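Local coordinates for putative phosphosugar isomerases (PDB 3FKJ), which probably binds phosphorylated sugars through its SIS domains and may isomerise them, although its exact substrate and reaction are not established, at residues 57-62 / 71-76; 93-98 / 107-112; 136-141 / 156-161. All coordinates share one frame; numbering follows the deposited sequence.

Interaction 1: residues 57-62 / 71-76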
loop_
_atom_site.group_PDB
_atom_site.type_symbol
_atom_site.label_atom_id
_atom_site.label_comp_id
_atom_site.label_asym_id
_atom_site.label_seq_id
_atom_site.Cartn_x
_atom_site.Cartn_y
_atom_site.Cartn_z
ATOM N N PRO A 57 7.510 9.665 2.136
ATOM C CA PRO A 57 8.937 9.898 2.311
ATOM C C PRO A 57 9.508 9.533 3.670
ATOM O O PRO A 57 10.593 8.956 3.725
ATOM C CB PRO A 57 9.104 11.387 1.988
ATOM C CG PRO A 57 7.932 11.673 1.051
ATOM C CD PRO A 57 6.817 10.879 1.666
ATOM N N GLY A 58 8.813 9.903 4.739
ATOM C CA GLY A 58 9.193 9.497 6.067
ATOM C C GLY A 58 9.021 8.010 6.338
ATOM O O GLY A 58 9.895 7.379 6.981
ATOM N N LYS A 59 7.902 7.451 5.886
ATOM C CA LYS A 59 7.656 6.016 6.032
ATOM C C LYS A 59 8.814 5.234 5.417
ATOM O O LYS A 59 9.434 4.379 6.080
ATOM C CB LYS A 59 6.305 5.613 5.393
ATOM C CG LYS A 59 5.929 4.113 5.537
ATOM C CD LYS A 59 5.432 3.500 4.252
ATOM C CE LYS A 59 4.837 2.089 4.428
ATOM N NZ LYS A 59 5.678 1.061 5.133
ATOM N N TYR A 60 9.146 5.562 4.172
ATOM C CA TYR A 60 10.210 4.867 3.443
ATOM C C TYR A 60 11.581 5.005 4.138
ATOM O O TYR A 60 12.329 4.019 4.275
ATOM C CB TYR A 60 10.239 5.314 1.950
ATOM C CG TYR A 60 11.311 4.627 1.122
ATOM C CD1 TYR A 60 11.194 3.285 0.779
ATOM C CD2 TYR A 60 12.457 5.295 0.723
ATOM C CE1 TYR A 60 12.173 2.626 0.060
ATOM C CE2 TYR A 60 13.479 4.617 -0.013
ATOM C CZ TYR A 60 13.301 3.302 -0.357
ATOM O OH TYR A 60 14.268 2.627 -1.079
ATOM N N PHE A 61 11.904 6.212 4.592
ATOM C CA PHE A 61 13.151 6.450 5.316
ATOM C C PHE A 61 13.285 5.562 6.559
ATOM O O PHE A 61 14.332 4.920 6.802
ATOM C CB PHE A 61 13.262 7.944 5.703
ATOM C CG PHE A 61 14.491 8.291 6.504
ATOM C CD1 PHE A 61 15.704 8.517 5.877
ATOM C CD2 PHE A 61 14.421 8.426 7.883
ATOM C CE1 PHE A 61 16.844 8.852 6.609
ATOM C CE2 PHE A 61 15.556 8.776 8.643
ATOM C CZ PHE A 61 16.773 8.988 8.000
ATOM N N LEU A 62 12.218 5.494 7.340
ATOM C CA LEU A 62 12.249 4.710 8.565
ATOM C C LEU A 62 12.275 3.239 8.244
ATOM O O LEU A 62 13.001 2.501 8.871
ATOM C CB LEU A 62 11.071 5.055 9.483
ATOM C CG LEU A 62 11.042 6.497 10.022
ATOM C CD1 LEU A 62 9.649 6.758 10.724
ATOM C CD2 LEU A 62 12.207 6.746 11.006
ATOM N N VAL A 71 6.724 0.804 12.275
ATOM C CA VAL A 71 6.172 1.921 11.512
ATOM C C VAL A 71 4.899 1.512 10.756
ATOM O O VAL A 71 4.920 0.558 9.956
ATOM C CB VAL A 71 7.234 2.523 10.557
ATOM C CG1 VAL A 71 6.653 3.672 9.753
ATOM C CG2 VAL A 71 8.441 3.001 11.387
ATOM N N GLY A 72 3.806 2.217 11.053
ATOM C CA GLY A 72 2.502 2.008 10.454
ATOM C C GLY A 72 2.129 3.131 9.524
ATOM O O GLY A 72 2.662 4.239 9.636
ATOM N N TYR A 73 1.200 2.841 8.612
ATOM C CA TYR A 73 0.814 3.752 7.534
ATOM C C TYR A 73 -0.579 3.404 7.093
ATOM O O TYR A 73 -0.813 2.372 6.461
ATOM C CB TYR A 73 1.819 3.590 6.416
ATOM C CG TYR A 73 1.598 4.367 5.140
ATOM C CD1 TYR A 73 2.146 5.642 4.974
ATOM C CD2 TYR A 73 0.957 3.787 4.063
ATOM C CE1 TYR A 73 1.997 6.327 3.795
ATOM C CE2 TYR A 73 0.788 4.480 2.884
ATOM C CZ TYR A 73 1.336 5.736 2.757
ATOM O OH TYR A 73 1.189 6.403 1.594
ATOM N N ILE A 74 -1.549 4.199 7.510
ATOM C CA ILE A 74 -2.932 3.724 7.481
ATOM C C ILE A 74 -3.944 4.850 7.202
ATOM O O ILE A 74 -3.810 5.965 7.677
ATOM C CB ILE A 74 -3.270 2.954 8.797
ATOM C CG1 ILE A 74 -4.688 2.361 8.774
ATOM C CG2 ILE A 74 -3.137 3.867 9.972
ATOM C CD1 ILE A 74 -4.850 1.191 7.809
ATOM N N THR A 75 -4.948 4.516 6.400
ATOM C CA THR A 75 -6.039 5.431 6.104
ATOM C C THR A 75 -6.880 5.617 7.375
ATOM O O THR A 75 -7.183 4.653 8.097
ATOM C CB THR A 75 -6.827 4.997 4.844
ATOM O OG1 THR A 75 -7.646 6.083 4.386
ATOM C CG2 THR A 75 -7.680 3.689 5.082
ATOM N N SER A 76 -7.258 6.869 7.629
ATOM C CA SER A 76 -7.761 7.310 8.915
ATOM C C SER A 76 -8.936 6.506 9.426
ATOM O O SER A 76 -8.945 6.101 10.587
ATOM C CB SER A 76 -8.146 8.788 8.874
ATOM O OG SER A 76 -7.056 9.633 8.522
#
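Within the SIS domain, an alpha-beta-alpha fold built on a five-stranded parallel sheet, helix 56-65 packs against strand 70-75, an outermost strand of that sheet within the chain, and Lys59 lies across the ring of Tyr73. The axes of segments 57-62 and 71-75 run at 152° and approach to 9.2 Å. Lysine suits this border position: its methylenes can cover an aromatic ring while the ammonium group reaches past it. CD of Lys59 makes a CH-pi contact over one face, 4.3 Å from the centroid of the Tyr73 ring and displaced toward the rim, and CE of Lys59 continues to CB of Tyr73 at 3.9 Å. CG lies anti to the backbone N (chi1 -178°), and a bend at chi2 (-134°) helps bring CD over the ring; the two side chains cross at about a right angle. NZ forms a salt bridge with Asp63, one turn on. The Tyr73 ring also meets Trp56 edge-to-face. Farther along, Leu62 and the beta-branched Val71 cross similarly; Leu62 also touches Leu69, and Val71 touches Phe45 of strand 42-47. CG2 of Val71 lies 3.8 Å from CB of Leu62 and 4.0 Å from CD1 of Leu62.

Interaction 2: residues 93-98 / 107-112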
loop_
_atom_site.group_PDB
_atom_site.type_symbol
_atom_site.label_atom_id
_atom_site.label_comp_id
_atom_site.label_asym_id
_atom_site.label_seq_id
_atom_site.Cartn_x
_atom_site.Cartn_y
_atom_site.Cartn_z
ATOM N N VAL A 93 1.508 9.096 16.820
ATOM C CA VAL A 93 0.605 9.058 15.667
ATOM C C VAL A 93 0.691 10.422 14.994
ATOM O O VAL A 93 0.478 11.463 15.621
ATOM C CB VAL A 93 -0.851 8.674 16.045
ATOM C CG1 VAL A 93 -1.755 8.650 14.774
ATOM C CG2 VAL A 93 -0.875 7.324 16.789
ATOM N N ILE A 94 1.067 10.402 13.721
ATOM C CA ILE A 94 1.291 11.616 12.976
ATOM C C ILE A 94 0.215 11.693 11.917
ATOM O O ILE A 94 0.112 10.817 11.054
ATOM C CB ILE A 94 2.702 11.671 12.345
ATOM C CG1 ILE A 94 3.752 11.364 13.406
ATOM C CG2 ILE A 94 2.933 13.036 11.618
ATOM C CD1 ILE A 94 5.183 11.228 12.867
ATOM N N LEU A 95 -0.603 12.746 12.027
ATOM C CA LEU A 95 -1.766 12.941 11.173
ATOM C C LEU A 95 -1.633 14.219 10.320
ATOM O O LEU A 95 -0.959 15.151 10.711
ATOM C CB LEU A 95 -3.030 12.938 12.037
ATOM C CG LEU A 95 -3.121 11.789 13.059
ATOM C CD1 LEU A 95 -2.913 12.270 14.494
ATOM C CD2 LEU A 95 -4.483 11.100 12.917
ATOM N N ALA A 96 -2.206 14.198 9.124
ATOM C CA ALA A 96 -2.251 15.358 8.237
ATOM C C ALA A 96 -3.656 15.555 7.705
ATOM O O ALA A 96 -4.393 14.598 7.452
ATOM C CB ALA A 96 -1.292 15.233 7.098
ATOM N N SER A 97 -4.034 16.817 7.561
ATOM C CA SER A 97 -5.302 17.221 6.931
ATOM C C SER A 97 -5.103 18.664 6.466
ATOM O O SER A 97 -4.749 19.527 7.294
ATOM C CB SER A 97 -6.461 17.189 7.954
ATOM O OG SER A 97 -7.716 17.467 7.332
ATOM N N GLN A 98 -5.331 18.926 5.176
ATOM C CA GLN A 98 -5.224 20.289 4.604
ATOM C C GLN A 98 -6.029 21.406 5.363
ATOM O O GLN A 98 -5.447 22.288 6.020
ATOM C CB GLN A 98 -5.603 20.257 3.116
ATOM C CG GLN A 98 -5.485 21.631 2.377
ATOM C CD GLN A 98 -4.057 21.989 1.955
ATOM O OE1 GLN A 98 -3.118 21.193 2.117
ATOM N NE2 GLN A 98 -3.892 23.182 1.391
ATOM N N ALA A 107 -11.121 12.022 14.079
ATOM C CA ALA A 107 -11.473 10.849 14.910
ATOM C C ALA A 107 -10.294 9.924 15.148
ATOM O O ALA A 107 -10.158 9.361 16.239
ATOM C CB ALA A 107 -12.648 10.056 14.285
ATOM N N ALA A 108 -9.438 9.778 14.137
ATOM C CA ALA A 108 -8.149 9.066 14.293
ATOM C C ALA A 108 -7.242 9.685 15.394
ATOM O O ALA A 108 -6.682 8.961 16.237
ATOM C CB ALA A 108 -7.426 9.029 12.974
ATOM N N ALA A 109 -7.100 11.015 15.371
ATOM C CA ALA A 109 -6.355 11.759 16.379
ATOM C C ALA A 109 -6.981 11.607 17.767
ATOM O O ALA A 109 -6.262 11.481 18.744
ATOM C CB ALA A 109 -6.249 13.209 15.992
ATOM N N ARG A 110 -8.310 11.585 17.835
ATOM C CA ARG A 110 -9.058 11.399 19.071
ATOM C C ARG A 110 -8.806 10.023 19.627
ATOM O O ARG A 110 -8.459 9.884 20.779
ATOM C CB ARG A 110 -10.565 11.597 18.842
ATOM C CG ARG A 110 -11.437 11.373 20.105
ATOM C CD ARG A 110 -12.945 11.415 19.826
ATOM N NE ARG A 110 -13.336 10.671 18.613
ATOM C CZ ARG A 110 -13.464 9.344 18.523
ATOM N NH1 ARG A 110 -13.216 8.543 19.569
ATOM N NH2 ARG A 110 -13.822 8.809 17.355
ATOM N N VAL A 111 -8.948 9.002 18.794
ATOM C CA VAL A 111 -8.688 7.619 19.221
ATOM C C VAL A 111 -7.233 7.448 19.691
ATOM O O VAL A 111 -6.998 6.809 20.721
ATOM C CB VAL A 111 -9.022 6.608 18.094
ATOM C CG1 VAL A 111 -8.443 5.213 18.407
ATOM C CG2 VAL A 111 -10.529 6.565 17.839
ATOM N N ALA A 112 -6.275 8.022 18.946
ATOM C CA ALA A 112 -4.857 7.911 19.284
ATOM C C ALA A 112 -4.613 8.473 20.686
ATOM O O ALA A 112 -3.985 7.816 21.519
ATOM C CB ALA A 112 -3.986 8.649 18.259
#
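Leu95 spreads its two methyl branches over a surface of small residues on helix 103-115. CD2 of Leu95 approaches CB of Ala108 to 3.6 Å and lies equally close to the backbone N of Ala109, while CD1 of Leu95 meets CB of Ala109 at 3.8 Å. In the forked end of leucine, CD2 thus faces Ala108 and the backbone N of Ala109, while CD1 meets the Ala109 methyl. Farther back along the strand, Val93 meets the next turn of the helix: its CG2 is 3.7 Å from CB of Ala112. With CG1 anti to the backbone N (chi1 -180°), CG2 sits beside that nitrogen, and both methyls of Val93 come near the single methyl of Ala112.

These are the strand and helix of a right-handed beta-alpha-beta crossover, strand 91-97, helix 103-115 and strand 118-123, in the Rossmann-like SIS fold. The segments run nearly antiparallel, at 162°, with their axes 9.3 Å apart at closest approach. Alanine suits the inner side of the helix because its short side chain lets larger residues on the sheet come close to the helix backbone, and all five touching residues are buried.

Backbone hydrogen bonds to Ala118 and Ile120 place Val93 beside strand 118-123, and Leu95 also bonds to Ile120. Ile94 is bonded to Trp44 and Val46 of strand 42-47, across its other edge. Phe79 of helix 76-81 packs against both Val93 and Ala108, while Ala112 reaches Thr119 of strand 118-123.

Interaction 3: residues 136-141 / 156-161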
loop_
_atom_site.group_PDB
_atom_site.type_symbol
_atom_site.label_atom_id
_atom_site.label_comp_id
_atom_site.label_asym_id
_atom_site.label_seq_id
_atom_site.Cartn_x
_atom_site.Cartn_y
_atom_site.Cartn_z
ATOM N N TYR A 136 0.820 18.195 19.362
ATOM C CA TYR A 136 1.729 19.110 18.692
ATOM C C TYR A 136 1.158 19.406 17.317
ATOM O O TYR A 136 0.616 18.508 16.668
ATOM C CB TYR A 136 3.128 18.498 18.585
ATOM C CG TYR A 136 3.687 17.930 19.884
ATOM C CD1 TYR A 136 3.401 16.616 20.279
ATOM C CD2 TYR A 136 4.513 18.718 20.728
ATOM C CE1 TYR A 136 3.899 16.098 21.470
ATOM C CE2 TYR A 136 5.023 18.198 21.917
ATOM C CZ TYR A 136 4.712 16.894 22.295
ATOM O OH TYR A 136 5.242 16.388 23.473
ATOM N N ILE A 137 1.282 20.656 16.887
ATOM C CA ILE A 137 0.717 21.147 15.632
ATOM C C ILE A 137 1.811 21.728 14.733
ATOM O O ILE A 137 2.592 22.548 15.171
ATOM C CB ILE A 137 -0.342 22.264 15.867
ATOM C CG1 ILE A 137 -1.499 21.740 16.729
ATOM C CG2 ILE A 137 -0.873 22.768 14.523
ATOM C CD1 ILE A 137 -2.230 22.823 17.533
ATOM N N ILE A 138 1.850 21.305 13.479
ATOM C CA ILE A 138 2.734 21.890 12.487
ATOM C C ILE A 138 1.858 22.546 11.430
ATOM O O ILE A 138 0.988 21.909 10.860
ATOM C CB ILE A 138 3.646 20.832 11.843
ATOM C CG1 ILE A 138 4.707 20.352 12.862
ATOM C CG2 ILE A 138 4.300 21.405 10.588
ATOM C CD1 ILE A 138 4.951 18.831 12.910
ATOM N N GLU A 139 2.072 23.830 11.186
ATOM C CA GLU A 139 1.406 24.494 10.080
ATOM C C GLU A 139 2.351 24.433 8.905
ATOM O O GLU A 139 3.336 25.181 8.850
ATOM C CB GLU A 139 1.082 25.924 10.429
ATOM C CG GLU A 139 -0.032 26.027 11.451
ATOM C CD GLU A 139 -0.147 27.409 12.015
ATOM O OE1 GLU A 139 -0.360 28.337 11.213
ATOM O OE2 GLU A 139 -0.019 27.546 13.242
ATOM N N TYR A 140 2.105 23.483 8.006
ATOM C CA TYR A 140 2.968 23.316 6.857
ATOM C C TYR A 140 2.597 24.376 5.855
ATOM O O TYR A 140 1.523 24.962 5.938
ATOM C CB TYR A 140 2.871 21.909 6.243
ATOM C CG TYR A 140 1.506 21.470 5.776
ATOM C CD1 TYR A 140 0.991 21.883 4.557
ATOM C CD2 TYR A 140 0.744 20.587 6.533
ATOM C CE1 TYR A 140 -0.245 21.459 4.119
ATOM C CE2 TYR A 140 -0.499 20.146 6.096
ATOM C CZ TYR A 140 -0.993 20.594 4.895
ATOM O OH TYR A 140 -2.227 20.146 4.444
ATOM N N GLN A 141 3.478 24.602 4.894
ATOM C CA GLN A 141 3.211 25.535 3.825
ATOM C C GLN A 141 2.723 24.870 2.544
ATOM O O GLN A 141 3.052 23.717 2.231
ATOM C CB GLN A 141 4.454 26.351 3.571
ATOM C CG GLN A 141 4.864 27.106 4.810
ATOM C CD GLN A 141 5.452 28.394 4.471
ATOM O OE1 GLN A 141 6.646 28.488 4.285
ATOM N NE2 GLN A 141 4.617 29.402 4.310
ATOM N N ALA A 156 4.694 16.960 2.617
ATOM C CA ALA A 156 5.470 15.733 2.434
ATOM C C ALA A 156 6.875 15.879 2.979
ATOM O O ALA A 156 7.415 14.907 3.542
ATOM C CB ALA A 156 5.506 15.309 0.954
ATOM N N ALA A 157 7.470 17.080 2.818
ATOM C CA ALA A 157 8.788 17.374 3.373
ATOM C C ALA A 157 8.823 17.124 4.900
ATOM O O ALA A 157 9.784 16.597 5.423
ATOM C CB ALA A 157 9.200 18.808 3.057
ATOM N N TYR A 158 7.769 17.529 5.603
ATOM C CA TYR A 158 7.695 17.368 7.059
ATOM C C TYR A 158 7.660 15.893 7.472
ATOM O O TYR A 158 8.132 15.540 8.552
ATOM C CB TYR A 158 6.491 18.131 7.619
ATOM C CG TYR A 158 6.804 19.539 8.101
ATOM C CD1 TYR A 158 7.411 19.759 9.329
ATOM C CD2 TYR A 158 6.479 20.641 7.340
ATOM C CE1 TYR A 158 7.670 21.052 9.792
ATOM C CE2 TYR A 158 6.750 21.917 7.780
ATOM C CZ TYR A 158 7.353 22.118 9.005
ATOM O OH TYR A 158 7.601 23.398 9.425
ATOM N N SER A 159 7.142 15.027 6.602
ATOM C CA SER A 159 7.186 13.595 6.883
ATOM C C SER A 159 8.654 13.177 7.010
ATOM O O SER A 159 8.979 12.353 7.857
ATOM C CB SER A 159 6.439 12.733 5.831
ATOM O OG SER A 159 7.158 12.587 4.615
ATOM N N LEU A 160 9.533 13.762 6.183
ATOM C CA LEU A 160 10.931 13.337 6.165
ATOM C C LEU A 160 11.683 13.989 7.319
ATOM O O LEU A 160 12.508 13.350 7.951
ATOM C CB LEU A 160 11.600 13.615 4.810
ATOM C CG LEU A 160 13.052 13.099 4.647
ATOM C CD1 LEU A 160 13.231 11.623 4.933
ATOM C CD2 LEU A 160 13.597 13.437 3.292
ATOM N N TRP A 161 11.371 15.261 7.606
ATOM C CA TRP A 161 11.951 15.963 8.773
ATOM C C TRP A 161 11.640 15.212 10.080
ATOM O O TRP A 161 12.519 14.978 10.900
ATOM C CB TRP A 161 11.428 17.405 8.885
ATOM C CG TRP A 161 12.046 18.399 7.912
ATOM C CD1 TRP A 161 11.408 19.063 6.926
ATOM C CD2 TRP A 161 13.416 18.835 7.875
ATOM N NE1 TRP A 161 12.281 19.899 6.261
ATOM C CE2 TRP A 161 13.527 19.771 6.817
ATOM C CE3 TRP A 161 14.557 18.520 8.624
ATOM C CZ2 TRP A 161 14.735 20.419 6.501
ATOM C CZ3 TRP A 161 15.763 19.142 8.291
ATOM C CH2 TRP A 161 15.842 20.077 7.236
HETATM O O HOH W 1 6.430 25.341 8.027
#
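A chi1 of -71° at Ile138 sets CG2 anti to the backbone N, carrying this methyl over the ring of Tyr158; the tyrosine's own chi1, -94°, is off the usual staggered values, and its ring presents a face to that methyl. CG2 of Ile138 rests 3.5 Å from the centroid of the Tyr158 ring, only 13° off the ring normal, a well-centred CH-pi contact. Isoleucine suits this buried place because its beta-branch puts a methyl close to the backbone, where it can reach the ring face. CB of Tyr140 comes in obliquely to the same ring, 4.0 Å from CD2 of Tyr158.

The contact joins strand 136-139, an outermost strand of the SIS-domain sheet within this chain, to helix 155-170. Ile30 of helix 22-35 also packs on Ile138, and Ala23 of that helix on Tyr158. The phenol of Tyr140 leads away from the contact, toward Gln98.

One water lies in the plane of the Tyr158 ring at its edge, 2.7 Å from OH of Tyr158, and donates to O of Glu139 at 3.2 Å. The same OH makes a weak hydrogen bond to Asn26 of helix 22-35. Tyrosine thus combines an aromatic face with a hydroxyl, so dispersion holds the ring against the strand while the water-mediated link ties its buried polar end to the strand's backbone.

Overall arrangement
All three contacts reach the same parallel sheet and follow one another along the chain, with centres about 13 to 14 Å apart. Interactions 1 and 3 involve its two outermost strands, whereas interaction 2 packs on its central strand. Helices 56-65 and 155-170 meet directly: N of Gly58 is 3.2 Å from OG of Ser159, a probable hydrogen bond, and CB of Phe61 packs on CD1 of Leu160 at 3.8 Å. Between 93-98 and 136-141, OE1 of Gln98 and OH of Tyr140 are hydrogen-bonded, 2.7 Å apart. Interactions 1 and 2 touch more lightly, through O of Ser76 and CB of Ala108 at 4.1 Å. Near interaction 1, OG1 of Thr75 is hydrogen-bonded to Glu249 of the second subunit.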